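Local atomic coordinates of adenosine kinase (Sinorhizobium meliloti, PDB entry 3UBO), a protein that probably transfers phosphate from ATP to adenosine, or to a related nucleoside or sugar, as a pfkB-family kinase that binds adenosine and ADP. Residues 18-23 with 53-58; 24-29 with 118-123; 140-145 with 164-169. All blocks are in the same frame, centred on the assembly; numbering follows the deposited sequence.

Contact 1: 18-23 with 53-58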
loop_
_atom_site.group_PDB
_atom_site.type_symbol
_atom_site.label_atom_id
_atom_site.label_comp_id
_atom_site.label_asym_id
_atom_site.label_seq_id
_atom_site.Cartn_x
_atom_site.Cartn_y
_atom_site.Cartn_z
ATOM N N ILE A 18 7.101 2.255 -4.737
ATOM C CA ILE A 18 7.447 1.223 -3.764
ATOM C C ILE A 18 8.150 1.973 -2.704
ATOM O O ILE A 18 9.211 2.589 -2.963
ATOM C CB ILE A 18 8.351 0.122 -4.364
ATOM C CG1 ILE A 18 7.945 -0.054 -5.849
ATOM C CG2 ILE A 18 8.282 -1.127 -3.520
ATOM C CD1 ILE A 18 7.933 -1.393 -6.325
ATOM N N ILE A 19 7.551 1.958 -1.519
ATOM C CA ILE A 19 7.914 2.884 -0.502
ATOM C C ILE A 19 8.310 2.162 0.805
ATOM O O ILE A 19 7.616 1.197 1.207
ATOM C CB ILE A 19 6.674 3.739 -0.141
ATOM C CG1 ILE A 19 6.059 4.429 -1.364
ATOM C CG2 ILE A 19 6.989 4.709 0.975
ATOM C CD1 ILE A 19 4.472 4.621 -1.224
ATOM N N ALA A 20 9.342 2.676 1.493
ATOM C CA ALA A 20 9.688 2.235 2.838
ATOM C C ALA A 20 10.532 3.279 3.559
ATOM O O ALA A 20 11.127 4.148 2.956
ATOM C CB ALA A 20 10.446 0.838 2.839
ATOM N N ARG A 21 10.554 3.182 4.872
ATOM C CA ARG A 21 11.307 4.067 5.719
ATOM C C ARG A 21 12.772 3.680 5.757
ATOM O O ARG A 21 13.125 2.509 5.600
ATOM C CB ARG A 21 10.715 3.883 7.077
ATOM C CG ARG A 21 10.527 5.147 7.786
ATOM C CD ARG A 21 9.086 5.364 8.147
ATOM N NE ARG A 21 8.890 6.796 8.323
ATOM C CZ ARG A 21 7.694 7.327 8.404
ATOM N NH1 ARG A 21 6.605 6.532 8.348
ATOM N NH2 ARG A 21 7.596 8.646 8.543
ATOM N N CYS A 22 13.639 4.648 5.939
ATOM C CA CYS A 22 15.039 4.361 6.113
ATOM C C CYS A 22 15.624 5.569 6.857
ATOM O O CYS A 22 14.879 6.485 7.202
ATOM C CB CYS A 22 15.695 4.158 4.772
ATOM S SG CYS A 22 16.079 5.778 4.070
ATOM N N ASP A 23 16.923 5.582 7.154
ATOM C CA ASP A 23 17.462 6.646 8.033
ATOM C C ASP A 23 18.364 7.526 7.213
ATOM O O ASP A 23 18.459 7.317 6.021
ATOM C CB ASP A 23 18.199 6.107 9.286
ATOM C CG ASP A 23 19.148 4.954 8.979
ATOM O OD1 ASP A 23 19.307 4.643 7.780
ATOM O OD2 ASP A 23 19.705 4.330 9.908
ATOM N N GLY A 53 14.131 -2.167 3.060
ATOM C CA GLY A 53 13.271 -2.936 3.924
ATOM C C GLY A 53 11.971 -3.370 3.249
ATOM O O GLY A 53 11.692 -3.032 2.132
ATOM N N PRO A 54 11.134 -4.123 3.965
ATOM C CA PRO A 54 9.794 -4.332 3.380
ATOM C C PRO A 54 9.058 -3.039 2.977
ATOM O O PRO A 54 9.140 -2.015 3.647
ATOM C CB PRO A 54 9.019 -5.126 4.422
ATOM C CG PRO A 54 10.003 -5.329 5.596
ATOM C CD PRO A 54 11.251 -4.545 5.362
ATOM N N ALA A 55 8.398 -3.085 1.817
ATOM C CA ALA A 55 7.860 -1.864 1.281
ATOM C C ALA A 55 6.397 -2.059 1.150
ATOM O O ALA A 55 5.862 -3.154 1.454
ATOM C CB ALA A 55 8.437 -1.559 0.010
ATOM N N VAL A 56 5.775 -0.969 0.731
ATOM C CA VAL A 56 4.352 -0.864 0.530
ATOM C C VAL A 56 4.236 -0.289 -0.897
ATOM O O VAL A 56 4.968 0.631 -1.284
ATOM C CB VAL A 56 3.792 0.098 1.658
ATOM C CG1 VAL A 56 3.759 1.528 1.158
ATOM C CG2 VAL A 56 2.460 -0.352 2.172
ATOM N N GLU A 57 3.385 -0.863 -1.729
ATOM C CA GLU A 57 3.242 -0.287 -3.079
ATOM C C GLU A 57 1.927 0.479 -3.288
ATOM O O GLU A 57 0.835 0.098 -2.787
ATOM C CB GLU A 57 3.630 -1.235 -4.266
ATOM C CG GLU A 57 3.559 -2.718 -3.995
ATOM C CD GLU A 57 4.490 -3.237 -2.896
ATOM O OE1 GLU A 57 5.712 -2.881 -2.790
ATOM O OE2 GLU A 57 3.981 -4.006 -2.071
ATOM N N ALA A 58 2.094 1.631 -3.939
ATOM C CA ALA A 58 0.956 2.523 -4.201
ATOM C C ALA A 58 1.134 3.244 -5.518
ATOM O O ALA A 58 2.206 3.855 -5.701
ATOM C CB ALA A 58 0.750 3.557 -3.012
HETATM O O HOH W 1 14.600 1.034 3.669
#

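Contact 2: 24-29 with 118-123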
loop_
_atom_site.group_PDB
_atom_site.type_symbol
_atom_site.label_atom_id
_atom_site.label_comp_id
_atom_site.label_asym_id
_atom_site.label_seq_id
_atom_site.Cartn_x
_atom_site.Cartn_y
_atom_site.Cartn_z
ATOM N N ASP A 24 19.032 8.520 7.801
ATOM C CA ASP A 24 19.858 9.392 6.924
ATOM C C ASP A 24 21.038 8.653 6.315
ATOM O O ASP A 24 21.231 8.712 5.098
ATOM C CB ASP A 24 20.355 10.677 7.609
ATOM C CG ASP A 24 19.389 11.888 7.435
ATOM O OD1 ASP A 24 18.431 11.831 6.611
ATOM O OD2 ASP A 24 19.605 12.905 8.155
ATOM N N SER A 25 21.824 7.962 7.144
ATOM C CA SER A 25 22.963 7.192 6.625
ATOM C C SER A 25 22.647 6.261 5.416
ATOM O O SER A 25 23.470 6.082 4.526
ATOM C CB SER A 25 23.591 6.407 7.757
ATOM O OG SER A 25 22.545 5.948 8.577
ATOM N N PHE A 26 21.459 5.680 5.361
ATOM C CA PHE A 26 21.113 4.901 4.188
ATOM C C PHE A 26 21.223 5.683 2.892
ATOM O O PHE A 26 21.654 5.163 1.880
ATOM C CB PHE A 26 19.703 4.349 4.275
ATOM C CG PHE A 26 19.371 3.436 3.168
ATOM C CD1 PHE A 26 19.060 3.939 1.911
ATOM C CD2 PHE A 26 19.419 2.074 3.352
ATOM C CE1 PHE A 26 18.747 3.074 0.822
ATOM C CE2 PHE A 26 19.127 1.200 2.295
ATOM C CZ PHE A 26 18.791 1.699 1.013
ATOM N N LEU A 27 20.809 6.925 2.909
ATOM C CA LEU A 27 20.807 7.687 1.691
ATOM C C LEU A 27 22.220 8.085 1.308
ATOM O O LEU A 27 22.532 8.074 0.143
ATOM C CB LEU A 27 19.903 8.919 1.817
ATOM C CG LEU A 27 18.467 8.679 2.279
ATOM C CD1 LEU A 27 17.799 9.997 2.514
ATOM C CD2 LEU A 27 17.704 7.814 1.279
ATOM N N GLU A 28 23.086 8.409 2.252
ATOM C CA GLU A 28 24.460 8.728 1.869
ATOM C C GLU A 28 25.155 7.454 1.451
ATOM O O GLU A 28 25.845 7.464 0.440
ATOM C CB GLU A 28 25.300 9.418 2.966
ATOM C CG GLU A 28 24.515 10.357 3.935
ATOM C CD GLU A 28 25.304 10.616 5.242
ATOM O OE1 GLU A 28 26.516 10.231 5.204
ATOM O OE2 GLU A 28 24.752 11.172 6.272
ATOM N N GLU A 29 24.987 6.361 2.202
ATOM C CA GLU A 29 25.637 5.112 1.799
ATOM C C GLU A 29 25.319 4.673 0.388
ATOM O O GLU A 29 26.181 4.054 -0.280
ATOM C CB GLU A 29 25.392 3.974 2.767
ATOM C CG GLU A 29 26.248 4.128 4.032
ATOM C CD GLU A 29 25.686 3.371 5.293
ATOM O OE1 GLU A 29 25.096 2.217 5.130
ATOM O OE2 GLU A 29 25.859 3.971 6.431
HETATM N N MSE A 118 11.516 3.874 -6.375
HETATM C CA MSE A 118 11.957 3.383 -5.062
HETATM C C MSE A 118 11.945 4.572 -4.195
HETATM O O MSE A 118 12.852 5.392 -4.294
HETATM C CB MSE A 118 13.428 2.918 -5.075
HETATM C CG MSE A 118 13.841 1.632 -5.805
HETATM SE SE MSE A 118 12.510 0.202 -6.129
HETATM C CE MSE A 118 11.624 0.480 -4.427
ATOM N N ILE A 119 10.930 4.680 -3.340
ATOM C CA ILE A 119 10.796 5.867 -2.505
ATOM C C ILE A 119 11.139 5.622 -1.038
ATOM O O ILE A 119 10.422 4.910 -0.339
ATOM C CB ILE A 119 9.382 6.511 -2.639
ATOM C CG1 ILE A 119 9.087 6.898 -4.107
ATOM C CG2 ILE A 119 9.225 7.691 -1.670
ATOM C CD1 ILE A 119 7.723 7.565 -4.383
ATOM N N PHE A 120 12.221 6.258 -0.601
ATOM C CA PHE A 120 12.696 6.193 0.759
ATOM C C PHE A 120 12.310 7.400 1.616
ATOM O O PHE A 120 12.818 8.499 1.401
ATOM C CB PHE A 120 14.222 6.013 0.787
ATOM C CG PHE A 120 14.695 4.739 0.099
ATOM C CD1 PHE A 120 14.524 3.489 0.722
ATOM C CD2 PHE A 120 15.316 4.797 -1.157
ATOM C CE1 PHE A 120 14.951 2.305 0.081
ATOM C CE2 PHE A 120 15.745 3.655 -1.822
ATOM C CZ PHE A 120 15.542 2.379 -1.234
ATOM N N VAL A 121 11.455 7.181 2.619
ATOM C CA VAL A 121 10.998 8.233 3.496
ATOM C C VAL A 121 11.860 8.336 4.768
ATOM O O VAL A 121 12.020 7.377 5.489
ATOM C CB VAL A 121 9.511 8.024 3.861
ATOM C CG1 VAL A 121 8.928 9.289 4.495
ATOM C CG2 VAL A 121 8.700 7.674 2.647
ATOM N N THR A 122 12.411 9.502 5.063
ATOM C CA THR A 122 13.132 9.648 6.314
ATOM C C THR A 122 12.277 10.067 7.493
ATOM O O THR A 122 11.063 10.216 7.369
ATOM C CB THR A 122 14.382 10.516 6.151
ATOM O OG1 THR A 122 14.106 11.646 5.306
ATOM C CG2 THR A 122 15.471 9.655 5.527
ATOM N N GLU A 123 12.879 10.216 8.664
ATOM C CA GLU A 123 12.056 10.430 9.882
ATOM C C GLU A 123 11.295 11.772 9.777
ATOM O O GLU A 123 10.180 11.911 10.257
ATOM C CB GLU A 123 12.881 10.312 11.179
#

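Contact 3: 140-145 with 164-169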
loop_
_atom_site.group_PDB
_atom_site.type_symbol
_atom_site.label_atom_id
_atom_site.label_comp_id
_atom_site.label_asym_id
_atom_site.label_seq_id
_atom_site.Cartn_x
_atom_site.Cartn_y
_atom_site.Cartn_z
ATOM N N GLY A 140 4.347 8.964 -26.298
ATOM C CA GLY A 140 4.498 10.001 -27.284
ATOM C C GLY A 140 3.195 10.468 -27.917
ATOM O O GLY A 140 2.093 10.179 -27.368
ATOM N N PRO A 141 3.313 11.187 -29.069
ATOM C CA PRO A 141 2.213 11.865 -29.746
ATOM C C PRO A 141 1.130 10.914 -30.067
ATOM O O PRO A 141 0.001 11.332 -30.057
ATOM C CB PRO A 141 2.860 12.399 -30.987
ATOM C CG PRO A 141 4.221 12.725 -30.553
ATOM C CD PRO A 141 4.600 11.579 -29.659
ATOM N N GLU A 142 1.435 9.648 -30.247
ATOM C CA GLU A 142 0.436 8.690 -30.700
ATOM C C GLU A 142 -0.601 8.490 -29.631
ATOM O O GLU A 142 -1.692 7.942 -29.878
ATOM C CB GLU A 142 1.171 7.399 -30.947
ATOM C CG GLU A 142 2.571 7.789 -31.425
ATOM C CD GLU A 142 3.676 6.879 -30.913
ATOM O OE1 GLU A 142 4.035 6.976 -29.674
ATOM O OE2 GLU A 142 4.177 6.088 -31.785
ATOM N N ASP A 143 -0.243 8.949 -28.431
ATOM C CA ASP A 143 -0.983 8.661 -27.206
ATOM C C ASP A 143 -1.877 9.822 -26.732
ATOM O O ASP A 143 -2.580 9.691 -25.711
ATOM C CB ASP A 143 0.015 8.283 -26.098
ATOM C CG ASP A 143 0.592 6.880 -26.256
ATOM O OD1 ASP A 143 -0.221 5.932 -26.469
ATOM O OD2 ASP A 143 1.842 6.768 -26.108
ATOM N N VAL A 144 -1.808 10.958 -27.449
ATOM C CA VAL A 144 -2.778 12.054 -27.312
ATOM C C VAL A 144 -4.156 11.524 -27.767
ATOM O O VAL A 144 -4.311 11.145 -28.920
ATOM C CB VAL A 144 -2.349 13.363 -28.069
ATOM C CG1 VAL A 144 -3.373 14.358 -27.898
ATOM C CG2 VAL A 144 -0.994 13.928 -27.542
ATOM N N GLU A 145 -5.105 11.348 -26.839
ATOM C CA GLU A 145 -6.520 11.249 -27.209
ATOM C C GLU A 145 -6.922 12.700 -27.515
ATOM O O GLU A 145 -6.734 13.629 -26.692
ATOM C CB GLU A 145 -7.432 10.642 -26.124
ATOM C CG GLU A 145 -7.519 9.131 -26.057
ATOM C CD GLU A 145 -7.776 8.616 -24.615
ATOM O OE1 GLU A 145 -8.981 8.596 -24.234
ATOM O OE2 GLU A 145 -6.780 8.232 -23.885
ATOM N N PRO A 164 12.089 11.342 -20.611
ATOM C CA PRO A 164 11.952 10.355 -21.683
ATOM C C PRO A 164 12.302 10.974 -23.055
ATOM O O PRO A 164 12.766 12.128 -23.151
ATOM C CB PRO A 164 10.472 9.904 -21.600
ATOM C CG PRO A 164 9.891 10.483 -20.431
ATOM C CD PRO A 164 10.916 11.370 -19.719
ATOM N N PRO A 165 12.139 10.198 -24.126
ATOM C CA PRO A 165 12.698 10.772 -25.365
ATOM C C PRO A 165 11.681 11.701 -26.104
ATOM O O PRO A 165 12.006 12.873 -26.438
ATOM C CB PRO A 165 13.052 9.530 -26.204
ATOM C CG PRO A 165 12.670 8.317 -25.365
ATOM C CD PRO A 165 11.740 8.795 -24.274
ATOM N N ARG A 166 10.455 11.176 -26.256
ATOM C CA ARG A 166 9.427 11.732 -27.103
ATOM C C ARG A 166 8.154 12.145 -26.382
ATOM O O ARG A 166 7.050 12.087 -26.955
ATOM C CB ARG A 166 9.040 10.680 -28.130
ATOM C CG ARG A 166 10.225 10.023 -28.774
ATOM C CD ARG A 166 9.835 8.681 -29.176
ATOM N NE ARG A 166 8.596 8.648 -29.973
ATOM C CZ ARG A 166 7.507 7.960 -29.601
ATOM N NH1 ARG A 166 7.551 7.294 -28.436
ATOM N NH2 ARG A 166 6.401 7.917 -30.366
ATOM N N ALA A 167 8.280 12.575 -25.139
ATOM C CA ALA A 167 7.096 13.028 -24.452
ATOM C C ALA A 167 6.838 14.494 -24.789
ATOM O O ALA A 167 5.712 14.798 -25.140
ATOM C CB ALA A 167 7.146 12.763 -22.947
ATOM N N LYS A 168 7.852 15.373 -24.696
ATOM C CA LYS A 168 7.803 16.734 -25.270
ATOM C C LYS A 168 7.001 16.854 -26.637
ATOM O O LYS A 168 6.313 17.864 -26.865
ATOM C CB LYS A 168 9.233 17.310 -25.404
ATOM C CG LYS A 168 10.158 16.588 -26.455
ATOM C CD LYS A 168 11.646 16.606 -26.010
ATOM C CE LYS A 168 12.516 17.720 -26.656
ATOM N NZ LYS A 168 13.567 18.423 -25.756
ATOM N N ASP A 169 7.060 15.843 -27.512
ATOM C CA ASP A 169 6.286 15.880 -28.783
ATOM C C ASP A 169 4.827 15.393 -28.629
ATOM O O ASP A 169 4.003 15.570 -29.535
ATOM C CB ASP A 169 6.938 15.092 -29.983
ATOM C CG ASP A 169 8.471 15.242 -30.045
ATOM O OD1 ASP A 169 9.012 16.357 -29.806
ATOM O OD2 ASP A 169 9.146 14.207 -30.303
#

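Contact 1: 18-23 with 53-58
In the five-stranded lid sheet of the ribokinase-like (pfkB) fold, Ile19 and Val56 pair the strand 16-21 with strand 56-59, at the edge of the sheet within its own chain. The two run antiparallel, their short axes at 139° and 4.8 Å apart at the closest point. Ile19 and Val56 form a hydrogen-bonded pair in which each backbone N donates to the other residue's O: Ile19 N to Val56 O spans 2.9 Å, and Val56 N to Ile19 O is equally long. Next to it, Ile18 and Glu57 make a non-hydrogen-bonded pair.

Branched aliphatic residues suit such extended backbone, and here they fill both faces. On the face of Ile19 and Val56, Ile19 has CG1 anti to its carbonyl carbon (chi1 -55°), which carries CD1 along the neighbouring strand, to 4.3 Å from Ala58 CB. Closer to the backbone, Ile19 CB lies 3.9 Å from Val56 CG1. On the other face Ile18 CG2 rests against the methyl of Ala55, with 3.6 Å between Ile18 CG2 and Ala55 CB, and also borders Glu57 OE1, brought over by the bend in the Glu57 chain. Where the loop enters strand 56-59 two small methyls meet, Ala20 CB and Ala55 CB at 4.2 Å, and Ala20 CB also faces Pro54 O.

Strand 56-59 also faces the second subunit: the backbone of Glu57 is hydrogen-bonded to it, and Asp95 OD1 of the second subunit accepts a bond from Ala55 N. This is consistent with pairing of subunits through their lids, as in ribokinase. Beyond Ala20 the two chains part and a water takes over, donating to Arg21 O at 2.8 Å and accepting a longer bond from Gly53 N.

Contact 2: 24-29 with 118-123
Asp24 and Thr122 mark the place where the backbones of helix 24-29 and the end of strand 116-121 with its following turn come nearest, their CA atoms 6.8 Å apart, whereas Leu27 and Phe120 are held at a CA-CA distance of 8.3 Å. No hydrogen bond joins the two segments; within the helix the backbone is bonded to itself, as from Glu29 N to Ser25 O, and the helix meets the strand through side chains.

Phe26 has CG anti to its backbone N (chi1 -174°), a torsion that sends the ring across to Phe120. Its CE1 stands 3.8 Å above the plane of the Phe120 ring, over the ring centre, and the two planes are inclined at 41°. The pair is thus an oblique aromatic contact with centroids 4.9 Å apart. The Leu27 side chain runs antiparallel to that of Phe120, with Leu27 CD2 4.0 Å from Phe120 CB.

This is helix-on-sheet packing in the lid of the pfkB fold: the short helix after strand 16-21 covers the face that carries Phe120, while Ile119 and Val121 touch Ile19 on the other. An alanine in place of Phe120 is likely to open a gap beside the Phe26 ring, which would lose the ring face that now lies under its CE1.

Threonine serves two needs at position 122. Its methyl CG2 fills the space beside the helix, 3.8 Å from Leu27 CD1 and bordering the carboxylate of Asp24, while its OG1 is hydrogen-bonded to Asp124 OD1. Asp24 is held on its own account, through a salt bridge from OD1 to Lys34 NZ.

Contact 3: 140-145 with 164-169
The guanidinium of Arg166 has Gly140 CA over one face and the carboxylate of Glu142 at its edge, and the two charged planes stand 78° apart. The contact belongs to the alpha/beta domain of the kinase: residues 164-169 lead into helix 168-179, the helical arm of a beta-alpha-beta crossover between the parallel strands 152-158 and 184-188, and residues 140-145 form a turn before helix 146-150.

Arg166 NH2 donates to Glu142 OE1 at 2.6 Å, with a nearly straight N-H...O angle of 162°. Glu142 OE1 lies almost in the guanidinium plane, yet the nitrogen reaches it from above the carboxylate plane, so this salt bridge is a single-bond contact and not the side-by-side, two-bond kind. A bend in the arginine chain (chi3 51°) turns its end toward Glu142. Long, charged residues suit this surface position, where both also touch a crystal neighbour.

Glycine fits beneath them: a side chain at Gly140 would point at Arg166 and run into its NH2, whereas glycine leaves room for the guanidinium over its CA. Gly140 CA also makes a CA-H...O contact with Arg166 O at 3.3 Å. Pro141, whose ring suits the start of the 3-10 turn 141-143, packs against Asp169, with Pro141 CG 3.6 Å from Asp169 CB.

The turn is closed from within by the bond from Asp143 N to Gly140 O, 2.8 Å long. Asp143 adds a weak return bond through its side chain, OD2 accepting from Gly140 N at 3.3 Å.

How the contacts relate
Contacts 1 and 2 belong to one lid sheet and have centres about 10 Å apart. Strands 16-21 and 116-121 are neighbours in it, joined by probable backbone hydrogen bonds such as Ile18 O to Ile119 N at 2.7 Å, and Ile18 CB also packs on CE of selenomethionine Met118. Their segments alternate along the chain, helix 24-29 following directly on strand 16-21. The Ile19 side chain of contact 1 comes to about 7 Å from bound adenosine, while the side chain of Phe120 in contact 2 stays about 11 Å from it. Contact 3 lies apart in the alpha/beta domain, its centre about 31 Å from that of contact 1 and about 33 Å from that of contact 2, touching neither.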